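Local coordinates for protein mandelate racemase/muconate lactonizing enzyme (Jannaschia sp., PDB 4J3Z) that probably acts as an isomerase of the enolase superfamily, abstracting a proton next to a substrate carboxylate, although its own substrate is not established, at residues 113-118 with 324-329; 124-129 with 355-360; 316-321 with 332-337. All coordinates share one frame; numbering follows the deposited sequence.

How the contacts relate
All three contacts gather round helix 315-327, the last helix of an enolase-type (β/α)7β barrel. Contact 3 lies deepest, its centre about 7 Å from that of the chain, where the helix packs on strand 334-336 through apolar side chains. Contact 1 uses the end of the same helix, also buried but with its centre about 17 Å from that of the chain, and holds a short 3-10 turn by an aromatic and aliphatic fit. Contact 2 is partly exposed; it joins strands by backbone hydrogen bonds and adds a cation-pi stack on one face. It reaches contact 3 through Arg127 and Tyr129, bonded to strand 334-336, and contact 1 through Trp115 and Pro360.

Contact 1 (113-118 with 324-329); sequences PVWAML and LGVSCP
Leu118 and Trp115 meet Leu324, Val326 and Ser327 where the 3-10 turn 114-117 packs against the C-terminal end of helix 315-327, the last helix of the (β/α)7β barrel typical of the enolase superfamily. Leu324 is met at its backbone: CD1 of Leu118, just past the turn, comes within 4.0 Å of Leu324 CA, while the Leu324 side chain leads off to Lys294 on helix 290-302.

Val326 then faces the indole of Trp115. Its CG1 sits over one face of the five-membered ring, 4.0 Å from the centroid and 24° off the normal, in a CH-pi contact. The closest carbon there is Trp115 CG, 3.7 Å from Val326 CG1. Pro113 CG lies over the opposite face, also toward the rim, and the His323 ring meets the indole as well, with planes about 25° apart. Trp115 keeps CG between its backbone N and carbonyl carbon (chi1 55°), which swings the ring back over Pro113 and presents its other face to the helix. Its polar edge is served elsewhere, NE1 bonding to the carbonyl of Pro360. Asn70 of a second subunit also packs on this tryptophan.

Ser327 completes the fit. A small residue suits a spot this close to the turn, for its CB touches Leu118 O at 3.5 Å, a van der Waals contact; that oxygen accepts a hydrogen bond from Lys294 NZ. The serine hydroxyl is turned back on its own helix: OG donates to Leu324 O at 2.6 Å, from above the carbonyl plane and from the same face as Ser327 N. With its proton directed to Leu324 O, Ser327 OG also lies 3.8 Å from Leu118 CB.

Contact 2 (124-129 with 355-360); sequences DRIRAY and GFVAAP
Residues 125-127 pair antiparallel with residues 356-358, their strand axes 4.3 Å apart at closest and their directions at 152°, so that strand 356-358 is added beside the first strand of the barrel. Ile126 and Val357 form the hydrogen-bonded pair, each N-H meeting the other's carbonyl; Val357 N reaches Ile126 O at 2.8 Å. Further bonds lie beyond, Ala359 N to Asp124 O (3.0 Å) at one end and Ala128 N to Gly355 O at the other. Gly355 has a positive phi, which glycine adopts readily, as the chain enters the strand.

Arg125, Arg127, Phe356 and Ala358 share one face of the sheet. The guanidinium of Arg125 lies nearly flat over the Phe356 ring, planes 19° apart, with CZ 4.1 Å from the ring centroid and displaced from its middle in an off-centre cation-pi contact. NH1 hangs over the rim, 3.6 Å from Phe356 CD1, while NH2 lies over CB. The bend of the arginine chain at chi3 (-40°) folds the flat group back over the ring. Arg127 differs: its CB passes 3.8 Å from Phe356 CE2, but its extended chain carries the charge on to a salt bridge with Asp205.

Ile126 and Val357 point to the other face, which helix 315-327 covers through Val326 and Trp318. Branched aliphatics suit a strand seated on a helix. Ala128, small enough to fit close by, brings its CB within 4.1 Å of Val357 CG2. The chemistry is therefore two-sided: apolar groups face the protein interior, whereas on the more exposed face a phenylalanine is shielded by an arginine whose charge can probably remain in touch with solvent.

Contact 3 (316-321 with 332-337); sequences VEWAAN and LMVEAI
The β/α-barrel wall forms here, where helix 315-327 packs on strand 334-336, the eighth barrel strand, which follows it in the chain. The two segments run nearly antiparallel, at 154°, with their axes 9.3 Å apart at closest. Trp318 spans the distance between helix and strand. Its CG lies opposite the backbone N (chi1 159°), which sends the six-membered end of the indole across to the strand. There CZ3 meets Val334 CG2 at 3.6 Å, and Ala336 CB at 3.8 Å; the valine and indole side chains cross at about a right angle. Alanine suits its place because a bare methyl leaves room for the large ring beside it. The indole is fixed from its far side too, NE1 bonding to the carbonyl of Pro350. A serine in place of Trp318 would probably open a gap against Val334 and Ala336 and leave the Pro350 carbonyl without its donor. Glu335 O touches Trp318 CZ3 at 3.4 Å, while the Glu335 carboxylate is turned to Lys166, in a salt bridge, and to the backbone N of Leu311. About one turn along the helix, Asn321 O lies 4.2 Å from Val334 CG1.

Contact 1 (113-118 with 324-329)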
ATOM      1  N   PRO D 113     -34.763  31.254   4.506  1.00 31.57           N
ATOM      2  CA  PRO D 113     -33.570  31.245   5.360  1.00 31.49           C
ATOM      3  C   PRO D 113     -32.471  30.484   4.657  1.00 31.63           C
ATOM      4  O   PRO D 113     -32.767  29.540   3.923  1.00 32.69           O
ATOM      5  CB  PRO D 113     -34.033  30.499   6.617  1.00 31.83           C
ATOM      6  CG  PRO D 113     -35.167  29.634   6.155  1.00 31.82           C
ATOM      7  CD  PRO D 113     -35.818  30.344   4.996  1.00 31.31           C
ATOM      8  N   VAL D 114     -31.216  30.882   4.860  1.00 31.65           N
ATOM      9  CA  VAL D 114     -30.113  30.282   4.092  1.00 29.90           C
ATOM     10  C   VAL D 114     -30.139  28.745   4.100  1.00 30.07           C
ATOM     11  O   VAL D 114     -29.928  28.133   3.061  1.00 30.56           O
ATOM     12  CB  VAL D 114     -28.725  30.842   4.484  1.00 29.36           C
ATOM     13  CG1 VAL D 114     -27.613  30.083   3.780  1.00 29.78           C
ATOM     14  CG2 VAL D 114     -28.628  32.306   4.105  1.00 29.85           C
ATOM     15  N   TRP D 115     -30.425  28.119   5.244  1.00 30.11           N
ATOM     16  CA  TRP D 115     -30.409  26.643   5.286  1.00 30.71           C
ATOM     17  C   TRP D 115     -31.321  25.991   4.253  1.00 30.60           C
ATOM     18  O   TRP D 115     -31.008  24.932   3.727  1.00 30.50           O
ATOM     19  CB  TRP D 115     -30.664  26.065   6.689  1.00 30.02           C
ATOM     20  CG  TRP D 115     -31.929  26.518   7.392  1.00 28.91           C
ATOM     21  CD1 TRP D 115     -32.011  27.412   8.413  1.00 28.13           C
ATOM     22  CD2 TRP D 115     -33.276  26.069   7.147  1.00 28.54           C
ATOM     23  NE1 TRP D 115     -33.320  27.562   8.812  1.00 28.31           N
ATOM     24  CE2 TRP D 115     -34.115  26.745   8.057  1.00 27.66           C
ATOM     25  CE3 TRP D 115     -33.853  25.161   6.249  1.00 28.46           C
ATOM     26  CZ2 TRP D 115     -35.500  26.551   8.088  1.00 27.59           C
ATOM     27  CZ3 TRP D 115     -35.231  24.971   6.279  1.00 27.26           C
ATOM     28  CH2 TRP D 115     -36.035  25.662   7.192  1.00 27.58           C
ATOM     29  N   ALA D 116     -32.430  26.659   3.939  1.00 31.28           N
ATOM     30  CA  ALA D 116     -33.402  26.140   2.980  1.00 30.04           C
ATOM     31  C   ALA D 116     -32.894  26.157   1.529  1.00 29.18           C
ATOM     32  O   ALA D 116     -33.632  25.816   0.602  1.00 28.67           O
ATOM     33  CB  ALA D 116     -34.719  26.897   3.116  1.00 29.54           C
ATOM     34  N   MET D 117     -31.634  26.555   1.338  1.00 28.24           N
ATOM     35  CA  MET D 117     -31.014  26.567   0.012  1.00 26.60           C
ATOM     36  C   MET D 117     -29.819  25.602  -0.049  1.00 25.75           C
ATOM     37  O   MET D 117     -29.111  25.504  -1.067  1.00 24.01           O
ATOM     38  CB  MET D 117     -30.612  27.992  -0.367  1.00 25.82           C
ATOM     39  CG  MET D 117     -31.788  28.961  -0.434  1.00 26.17           C
ATOM     40  SD  MET D 117     -31.338  30.664  -0.827  1.00 26.88           S
ATOM     41  CE  MET D 117     -30.356  31.096   0.609  1.00 25.89           C
ATOM     42  N   LEU D 118     -29.622  24.878   1.053  1.00 25.76           N
ATOM     43  CA  LEU D 118     -28.508  23.951   1.204  1.00 25.45           C
ATOM     44  C   LEU D 118     -28.990  22.535   1.514  1.00 26.62           C
ATOM     45  O   LEU D 118     -28.208  21.692   1.962  1.00 27.61           O
ATOM     46  CB  LEU D 118     -27.574  24.426   2.319  1.00 25.13           C
ATOM     47  CG  LEU D 118     -26.942  25.822   2.312  1.00 24.73           C
ATOM     48  CD1 LEU D 118     -26.342  26.084   3.686  1.00 24.16           C
ATOM     49  CD2 LEU D 118     -25.877  25.967   1.232  1.00 24.30           C
ATOM     50  N   LEU D 324     -25.344  26.316   7.831  1.00 24.28           N
ATOM     51  CA  LEU D 324     -24.699  25.138   7.252  1.00 24.63           C
ATOM     52  C   LEU D 324     -24.930  23.919   8.138  1.00 25.31           C
ATOM     53  O   LEU D 324     -25.104  22.802   7.640  1.00 25.92           O
ATOM     54  CB  LEU D 324     -23.203  25.379   7.039  1.00 24.19           C
ATOM     55  CG  LEU D 324     -22.267  24.194   6.775  1.00 24.01           C
ATOM     56  CD1 LEU D 324     -22.655  23.429   5.527  1.00 23.99           C
ATOM     57  CD2 LEU D 324     -20.816  24.652   6.689  1.00 23.89           C
ATOM     58  N   GLY D 325     -24.932  24.145   9.450  1.00 25.08           N
ATOM     59  CA  GLY D 325     -25.133  23.077  10.428  1.00 24.67           C
ATOM     60  C   GLY D 325     -26.530  22.494  10.379  1.00 24.74           C
ATOM     61  O   GLY D 325     -26.724  21.309  10.648  1.00 25.06           O
ATOM     62  N   VAL D 326     -27.508  23.328  10.032  1.00 24.75           N
ATOM     63  CA  VAL D 326     -28.897  22.887   9.950  1.00 24.70           C
ATOM     64  C   VAL D 326     -29.063  21.838   8.856  1.00 25.02           C
ATOM     65  O   VAL D 326     -29.857  20.899   8.990  1.00 24.74           O
ATOM     66  CB  VAL D 326     -29.852  24.065   9.685  1.00 23.81           C
ATOM     67  CG1 VAL D 326     -31.277  23.568   9.470  1.00 23.67           C
ATOM     68  CG2 VAL D 326     -29.809  25.052  10.838  1.00 24.34           C
ATOM     69  N   SER D 327     -28.272  22.009   7.798  1.00 25.27           N
ATOM     70  CA  SER D 327     -28.442  21.308   6.538  1.00 25.77           C
ATOM     71  C   SER D 327     -27.683  19.981   6.395  1.00 27.42           C
ATOM     72  O   SER D 327     -27.956  19.223   5.449  1.00 27.83           O
ATOM     73  CB  SER D 327     -28.050  22.248   5.403  1.00 26.15           C
ATOM     74  OG  SER D 327     -26.763  22.796   5.632  1.00 25.43           O
ATOM     75  N   CYS D 328     -26.750  19.700   7.311  1.00 27.62           N
ATOM     76  CA  CYS D 328     -25.873  18.522   7.199  1.00 27.80           C
ATOM     77  C   CYS D 328     -26.298  17.359   8.108  1.00 29.95           C
ATOM     78  O   CYS D 328     -26.367  17.520   9.336  1.00 30.91           O
ATOM     79  CB  CYS D 328     -24.411  18.882   7.492  1.00 27.18           C
ATOM     80  SG  CYS D 328     -23.650  20.162   6.454  1.00 26.10           S
ATOM     81  N   PRO D 329     -26.590  16.185   7.503  1.00 28.69           N
ATOM     82  CA  PRO D 329     -26.871  14.946   8.243  1.00 27.54           C
ATOM     83  C   PRO D 329     -25.721  14.503   9.136  1.00 27.55           C
ATOM     84  O   PRO D 329     -25.948  13.825  10.150  1.00 28.52           O
ATOM     85  CB  PRO D 329     -27.095  13.918   7.126  1.00 27.46           C
ATOM     86  CG  PRO D 329     -27.646  14.737   5.997  1.00 27.79           C
ATOM     87  CD  PRO D 329     -26.906  16.048   6.067  1.00 27.49           C
TER

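Contact 2 (124-129 with 355-360)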
ATOM      1  N   ASP D 124     -33.595  20.021  13.303  1.00 35.33           N
ATOM      2  CA  ASP D 124     -34.515  21.010  13.889  1.00 36.23           C
ATOM      3  C   ASP D 124     -33.783  21.888  14.895  1.00 34.01           C
ATOM      4  O   ASP D 124     -33.983  23.096  14.956  1.00 34.12           O
ATOM      5  CB  ASP D 124     -35.691  20.315  14.580  1.00 37.23           C
ATOM      6  CG  ASP D 124     -36.898  20.157  13.673  1.00 41.21           C
ATOM      7  OD1 ASP D 124     -36.741  20.262  12.436  1.00 41.07           O
ATOM      8  OD2 ASP D 124     -38.014  19.928  14.204  1.00 42.59           O
ATOM      9  N   ARG D 125     -32.952  21.240  15.694  1.00 33.02           N
ATOM     10  CA  ARG D 125     -32.088  21.898  16.650  1.00 32.20           C
ATOM     11  C   ARG D 125     -30.684  21.346  16.425  1.00 29.99           C
ATOM     12  O   ARG D 125     -30.517  20.193  16.009  1.00 28.27           O
ATOM     13  CB  ARG D 125     -32.538  21.616  18.091  1.00 31.48           C
ATOM     14  CG  ARG D 125     -33.681  22.487  18.608  1.00 31.75           C
ATOM     15  CD  ARG D 125     -33.728  22.509  20.142  1.00 31.01           C
ATOM     16  NE  ARG D 125     -33.449  21.189  20.706  1.00 32.12           N
ATOM     17  CZ  ARG D 125     -33.054  20.949  21.955  1.00 34.35           C
ATOM     18  NH1 ARG D 125     -32.818  19.698  22.334  1.00 34.76           N
ATOM     19  NH2 ARG D 125     -32.889  21.944  22.829  1.00 34.06           N
ATOM     20  N   ILE D 126     -29.689  22.171  16.731  1.00 29.02           N
ATOM     21  CA  ILE D 126     -28.289  21.855  16.473  1.00 27.00           C
ATOM     22  C   ILE D 126     -27.491  21.844  17.769  1.00 25.56           C
ATOM     23  O   ILE D 126     -27.598  22.770  18.583  1.00 25.15           O
ATOM     24  CB  ILE D 126     -27.714  22.827  15.411  1.00 26.68           C
ATOM     25  CG1 ILE D 126     -27.812  22.198  14.021  1.00 26.53           C
ATOM     26  CG2 ILE D 126     -26.287  23.245  15.710  1.00 26.96           C
ATOM     27  CD1 ILE D 126     -29.158  22.382  13.364  1.00 26.85           C
ATOM     28  N   ARG D 127     -26.711  20.779  17.960  1.00 24.69           N
ATOM     29  CA  ARG D 127     -25.932  20.593  19.179  1.00 23.91           C
ATOM     30  C   ARG D 127     -24.789  21.583  19.206  1.00 24.73           C
ATOM     31  O   ARG D 127     -24.149  21.830  18.175  1.00 26.87           O
ATOM     32  CB  ARG D 127     -25.412  19.160  19.289  1.00 24.07           C
ATOM     33  CG  ARG D 127     -24.902  18.785  20.677  1.00 24.44           C
ATOM     34  CD  ARG D 127     -24.514  17.318  20.736  1.00 24.68           C
ATOM     35  NE  ARG D 127     -23.490  17.050  21.739  1.00 24.39           N
ATOM     36  CZ  ARG D 127     -22.726  15.962  21.751  1.00 25.12           C
ATOM     37  NH1 ARG D 127     -22.865  15.038  20.803  1.00 24.84           N
ATOM     38  NH2 ARG D 127     -21.814  15.800  22.705  1.00 25.64           N
ATOM     39  N   ALA D 128     -24.555  22.166  20.380  1.00 23.75           N
ATOM     40  CA  ALA D 128     -23.562  23.223  20.556  1.00 23.13           C
ATOM     41  C   ALA D 128     -22.640  22.954  21.740  1.00 24.01           C
ATOM     42  O   ALA D 128     -23.054  22.368  22.747  1.00 23.35           O
ATOM     43  CB  ALA D 128     -24.262  24.562  20.736  1.00 22.35           C
ATOM     44  N   TYR D 129     -21.389  23.387  21.619  1.00 25.04           N
ATOM     45  CA  TYR D 129     -20.476  23.396  22.763  1.00 25.84           C
ATOM     46  C   TYR D 129     -19.872  24.776  22.979  1.00 27.28           C
ATOM     47  O   TYR D 129     -20.239  25.728  22.299  1.00 28.32           O
ATOM     48  CB  TYR D 129     -19.377  22.345  22.607  1.00 26.17           C
ATOM     49  CG  TYR D 129     -18.331  22.639  21.538  1.00 26.73           C
ATOM     50  CD1 TYR D 129     -17.199  23.407  21.827  1.00 26.57           C
ATOM     51  CD2 TYR D 129     -18.461  22.124  20.248  1.00 25.89           C
ATOM     52  CE1 TYR D 129     -16.240  23.658  20.860  1.00 26.96           C
ATOM     53  CE2 TYR D 129     -17.506  22.367  19.280  1.00 26.40           C
ATOM     54  CZ  TYR D 129     -16.397  23.129  19.590  1.00 27.20           C
ATOM     55  OH  TYR D 129     -15.448  23.379  18.626  1.00 27.75           O
ATOM     56  N   GLY D 355     -28.131  24.294  25.693  1.00 29.07           N
ATOM     57  CA  GLY D 355     -27.122  23.484  24.988  1.00 28.33           C
ATOM     58  C   GLY D 355     -27.326  23.253  23.491  1.00 28.38           C
ATOM     59  O   GLY D 355     -26.514  22.575  22.851  1.00 29.66           O
ATOM     60  N   PHE D 356     -28.404  23.809  22.935  1.00 27.26           N
ATOM     61  CA  PHE D 356     -28.762  23.626  21.528  1.00 27.33           C
ATOM     62  C   PHE D 356     -29.169  24.944  20.872  1.00 29.34           C
ATOM     63  O   PHE D 356     -29.635  25.873  21.545  1.00 30.75           O
ATOM     64  CB  PHE D 356     -29.917  22.612  21.379  1.00 25.83           C
ATOM     65  CG  PHE D 356     -29.507  21.170  21.572  1.00 23.64           C
ATOM     66  CD1 PHE D 356     -29.350  20.632  22.851  1.00 24.12           C
ATOM     67  CD2 PHE D 356     -29.293  20.347  20.479  1.00 22.70           C
ATOM     68  CE1 PHE D 356     -28.970  19.304  23.033  1.00 23.50           C
ATOM     69  CE2 PHE D 356     -28.920  19.015  20.646  1.00 22.85           C
ATOM     70  CZ  PHE D 356     -28.763  18.489  21.921  1.00 22.81           C
ATOM     71  N   VAL D 357     -28.984  25.015  19.557  1.00 29.39           N
ATOM     72  CA  VAL D 357     -29.462  26.128  18.747  1.00 29.02           C
ATOM     73  C   VAL D 357     -30.565  25.589  17.860  1.00 29.42           C
ATOM     74  O   VAL D 357     -30.437  24.491  17.323  1.00 29.85           O
ATOM     75  CB  VAL D 357     -28.356  26.694  17.824  1.00 27.78           C
ATOM     76  CG1 VAL D 357     -28.712  28.104  17.362  1.00 27.31           C
ATOM     77  CG2 VAL D 357     -27.003  26.673  18.512  1.00 25.34           C
ATOM     78  N   ALA D 358     -31.645  26.351  17.708  1.00 30.31           N
ATOM     79  CA  ALA D 358     -32.749  25.945  16.840  1.00 30.22           C
ATOM     80  C   ALA D 358     -32.550  26.587  15.482  1.00 31.54           C
ATOM     81  O   ALA D 358     -32.058  27.718  15.392  1.00 31.73           O
ATOM     82  CB  ALA D 358     -34.086  26.359  17.440  1.00 29.85           C
ATOM     83  N   ALA D 359     -32.928  25.864  14.431  1.00 32.16           N
ATOM     84  CA  ALA D 359     -32.869  26.379  13.065  1.00 32.76           C
ATOM     85  C   ALA D 359     -33.585  27.729  12.951  1.00 33.52           C
ATOM     86  O   ALA D 359     -34.774  27.820  13.261  1.00 34.74           O
ATOM     87  CB  ALA D 359     -33.464  25.371  12.096  1.00 32.92           C
ATOM     88  N   PRO D 360     -32.856  28.783  12.523  1.00 33.30           N
ATOM     89  CA  PRO D 360     -33.411  30.144  12.414  1.00 33.09           C
ATOM     90  C   PRO D 360     -34.584  30.263  11.424  1.00 34.58           C
ATOM     91  O   PRO D 360     -34.781  29.388  10.567  1.00 35.07           O
ATOM     92  CB  PRO D 360     -32.210  30.984  11.955  1.00 32.66           C
ATOM     93  CG  PRO D 360     -31.007  30.188  12.350  1.00 32.31           C
ATOM     94  CD  PRO D 360     -31.419  28.754  12.190  1.00 32.87           C
TER

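Contact 3 (316-321 with 332-337)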
ATOM      1  N   VAL D 316     -21.428  36.824  12.671  1.00 27.57           N
ATOM      2  CA  VAL D 316     -21.755  36.557  11.274  1.00 28.06           C
ATOM      3  C   VAL D 316     -21.276  35.166  10.851  1.00 28.57           C
ATOM      4  O   VAL D 316     -22.083  34.357  10.375  1.00 30.14           O
ATOM      5  CB  VAL D 316     -21.281  37.667  10.306  1.00 28.50           C
ATOM      6  CG1 VAL D 316     -21.669  37.317   8.881  1.00 28.44           C
ATOM      7  CG2 VAL D 316     -21.909  39.006  10.679  1.00 28.56           C
ATOM      8  N   GLU D 317     -19.989  34.871  11.042  1.00 26.82           N
ATOM      9  CA  GLU D 317     -19.477  33.510  10.819  1.00 26.12           C
ATOM     10  C   GLU D 317     -20.228  32.469  11.666  1.00 27.09           C
ATOM     11  O   GLU D 317     -20.408  31.326  11.228  1.00 27.60           O
ATOM     12  CB  GLU D 317     -17.970  33.425  11.087  1.00 25.27           C
ATOM     13  CG  GLU D 317     -17.322  32.095  10.707  1.00 24.36           C
ATOM     14  CD  GLU D 317     -15.846  32.024  11.071  1.00 24.44           C
ATOM     15  OE1 GLU D 317     -15.530  31.983  12.277  1.00 24.61           O
ATOM     16  OE2 GLU D 317     -14.989  32.000  10.151  1.00 24.11           O
ATOM     17  N   TRP D 318     -20.647  32.867  12.872  1.00 26.84           N
ATOM     18  CA  TRP D 318     -21.469  32.026  13.751  1.00 26.26           C
ATOM     19  C   TRP D 318     -22.793  31.666  13.097  1.00 27.38           C
ATOM     20  O   TRP D 318     -23.139  30.487  13.005  1.00 27.57           O
ATOM     21  CB  TRP D 318     -21.702  32.714  15.103  1.00 26.70           C
ATOM     22  CG  TRP D 318     -22.911  32.211  15.901  1.00 25.88           C
ATOM     23  CD1 TRP D 318     -24.037  32.920  16.214  1.00 25.06           C
ATOM     24  CD2 TRP D 318     -23.089  30.906  16.474  1.00 24.88           C
ATOM     25  NE1 TRP D 318     -24.904  32.141  16.942  1.00 24.74           N
ATOM     26  CE2 TRP D 318     -24.345  30.902  17.121  1.00 24.33           C
ATOM     27  CE3 TRP D 318     -22.312  29.741  16.500  1.00 25.04           C
ATOM     28  CZ2 TRP D 318     -24.840  29.785  17.790  1.00 24.22           C
ATOM     29  CZ3 TRP D 318     -22.805  28.628  17.169  1.00 25.18           C
ATOM     30  CH2 TRP D 318     -24.059  28.659  17.803  1.00 24.93           C
ATOM     31  N   ALA D 319     -23.525  32.683  12.640  1.00 28.19           N
ATOM     32  CA  ALA D 319     -24.761  32.474  11.884  1.00 26.96           C
ATOM     33  C   ALA D 319     -24.520  31.503  10.736  1.00 27.06           C
ATOM     34  O   ALA D 319     -25.134  30.442  10.698  1.00 26.85           O
ATOM     35  CB  ALA D 319     -25.309  33.793  11.370  1.00 26.65           C
ATOM     36  N   ALA D 320     -23.601  31.862   9.832  1.00 27.26           N
ATOM     37  CA  ALA D 320     -23.227  31.043   8.671  1.00 25.88           C
ATOM     38  C   ALA D 320     -22.967  29.584   9.032  1.00 26.64           C
ATOM     39  O   ALA D 320     -23.433  28.689   8.330  1.00 27.95           O
ATOM     40  CB  ALA D 320     -22.015  31.644   7.965  1.00 25.07           C
ATOM     41  N   ASN D 321     -22.226  29.351  10.122  1.00 25.96           N
ATOM     42  CA  ASN D 321     -22.069  28.011  10.708  1.00 25.12           C
ATOM     43  C   ASN D 321     -23.406  27.373  11.008  1.00 24.91           C
ATOM     44  O   ASN D 321     -23.626  26.209  10.680  1.00 25.30           O
ATOM     45  CB  ASN D 321     -21.301  28.064  12.035  1.00 25.03           C
ATOM     46  CG  ASN D 321     -19.896  28.588  11.882  1.00 25.53           C
ATOM     47  OD1 ASN D 321     -19.292  28.491  10.806  1.00 26.07           O
ATOM     48  ND2 ASN D 321     -19.361  29.149  12.963  1.00 24.86           N
ATOM     49  N   LEU D 332     -21.910  17.134  13.793  1.00 25.26           N
ATOM     50  CA  LEU D 332     -21.739  16.766  15.194  1.00 25.85           C
ATOM     51  C   LEU D 332     -22.119  17.927  16.132  1.00 27.31           C
ATOM     52  O   LEU D 332     -23.015  17.774  16.966  1.00 28.63           O
ATOM     53  CB  LEU D 332     -20.325  16.260  15.457  1.00 25.50           C
ATOM     54  CG  LEU D 332     -19.969  15.901  16.898  1.00 25.28           C
ATOM     55  CD1 LEU D 332     -20.738  14.690  17.405  1.00 24.27           C
ATOM     56  CD2 LEU D 332     -18.470  15.687  16.996  1.00 25.04           C
ATOM     57  N   MET D 333     -21.453  19.076  15.991  1.00 26.69           N
ATOM     58  CA  MET D 333     -21.759  20.264  16.810  1.00 27.17           C
ATOM     59  C   MET D 333     -21.099  21.533  16.298  1.00 28.63           C
ATOM     60  O   MET D 333     -20.002  21.492  15.737  1.00 28.92           O
ATOM     61  CB  MET D 333     -21.367  20.051  18.283  1.00 28.31           C
ATOM     62  CG  MET D 333     -19.908  19.671  18.513  1.00 28.63           C
ATOM     63  SD  MET D 333     -19.540  19.149  20.198  1.00 28.06           S
ATOM     64  CE  MET D 333     -19.890  17.398  20.105  1.00 28.13           C
ATOM     65  N   VAL D 334     -21.784  22.660  16.496  1.00 29.24           N
ATOM     66  CA  VAL D 334     -21.206  23.988  16.289  1.00 27.83           C
ATOM     67  C   VAL D 334     -20.453  24.457  17.541  1.00 26.92           C
ATOM     68  O   VAL D 334     -20.939  24.296  18.655  1.00 26.06           O
ATOM     69  CB  VAL D 334     -22.283  25.049  15.949  1.00 28.07           C
ATOM     70  CG1 VAL D 334     -22.850  24.835  14.553  1.00 27.19           C
ATOM     71  CG2 VAL D 334     -23.398  25.058  16.992  1.00 29.51           C
ATOM     72  N   GLU D 335     -19.257  25.013  17.339  1.00 27.33           N
ATOM     73  CA  GLU D 335     -18.515  25.735  18.379  1.00 26.76           C
ATOM     74  C   GLU D 335     -19.201  27.061  18.606  1.00 27.63           C
ATOM     75  O   GLU D 335     -19.541  27.751  17.634  1.00 28.33           O
ATOM     76  CB  GLU D 335     -17.082  25.995  17.913  1.00 25.82           C
ATOM     77  CG  GLU D 335     -16.157  26.643  18.937  1.00 25.76           C
ATOM     78  CD  GLU D 335     -14.703  26.658  18.479  1.00 25.86           C
ATOM     79  OE1 GLU D 335     -14.451  26.894  17.275  1.00 25.39           O
ATOM     80  OE2 GLU D 335     -13.805  26.428  19.316  1.00 25.25           O
ATOM     81  N   ALA D 336     -19.418  27.430  19.868  1.00 26.95           N
ATOM     82  CA  ALA D 336     -20.109  28.698  20.155  1.00 27.44           C
ATOM     83  C   ALA D 336     -19.310  29.635  21.057  1.00 26.94           C
ATOM     84  O   ALA D 336     -18.527  29.180  21.881  1.00 28.04           O
ATOM     85  CB  ALA D 336     -21.487  28.433  20.752  1.00 27.33           C
ATOM     86  N   ILE D 337     -19.408  30.918  20.862  1.00 26.78           N
ATOM     87  CA  ILE D 337     -19.037  31.866  21.896  1.00 27.11           C
ATOM     88  C   ILE D 337     -20.180  32.842  22.205  1.00 27.69           C
ATOM     89  O   ILE D 337     -20.473  33.722  21.443  1.00 27.11           O
ATOM     90  CB  ILE D 337     -17.777  32.649  21.571  1.00 26.67           C
ATOM     91  CG1 ILE D 337     -16.866  31.879  20.675  1.00 25.47           C
ATOM     92  CG2 ILE D 337     -17.012  32.853  22.822  1.00 27.42           C
ATOM     93  CD1 ILE D 337     -15.562  32.540  20.381  1.00 24.81           C
TER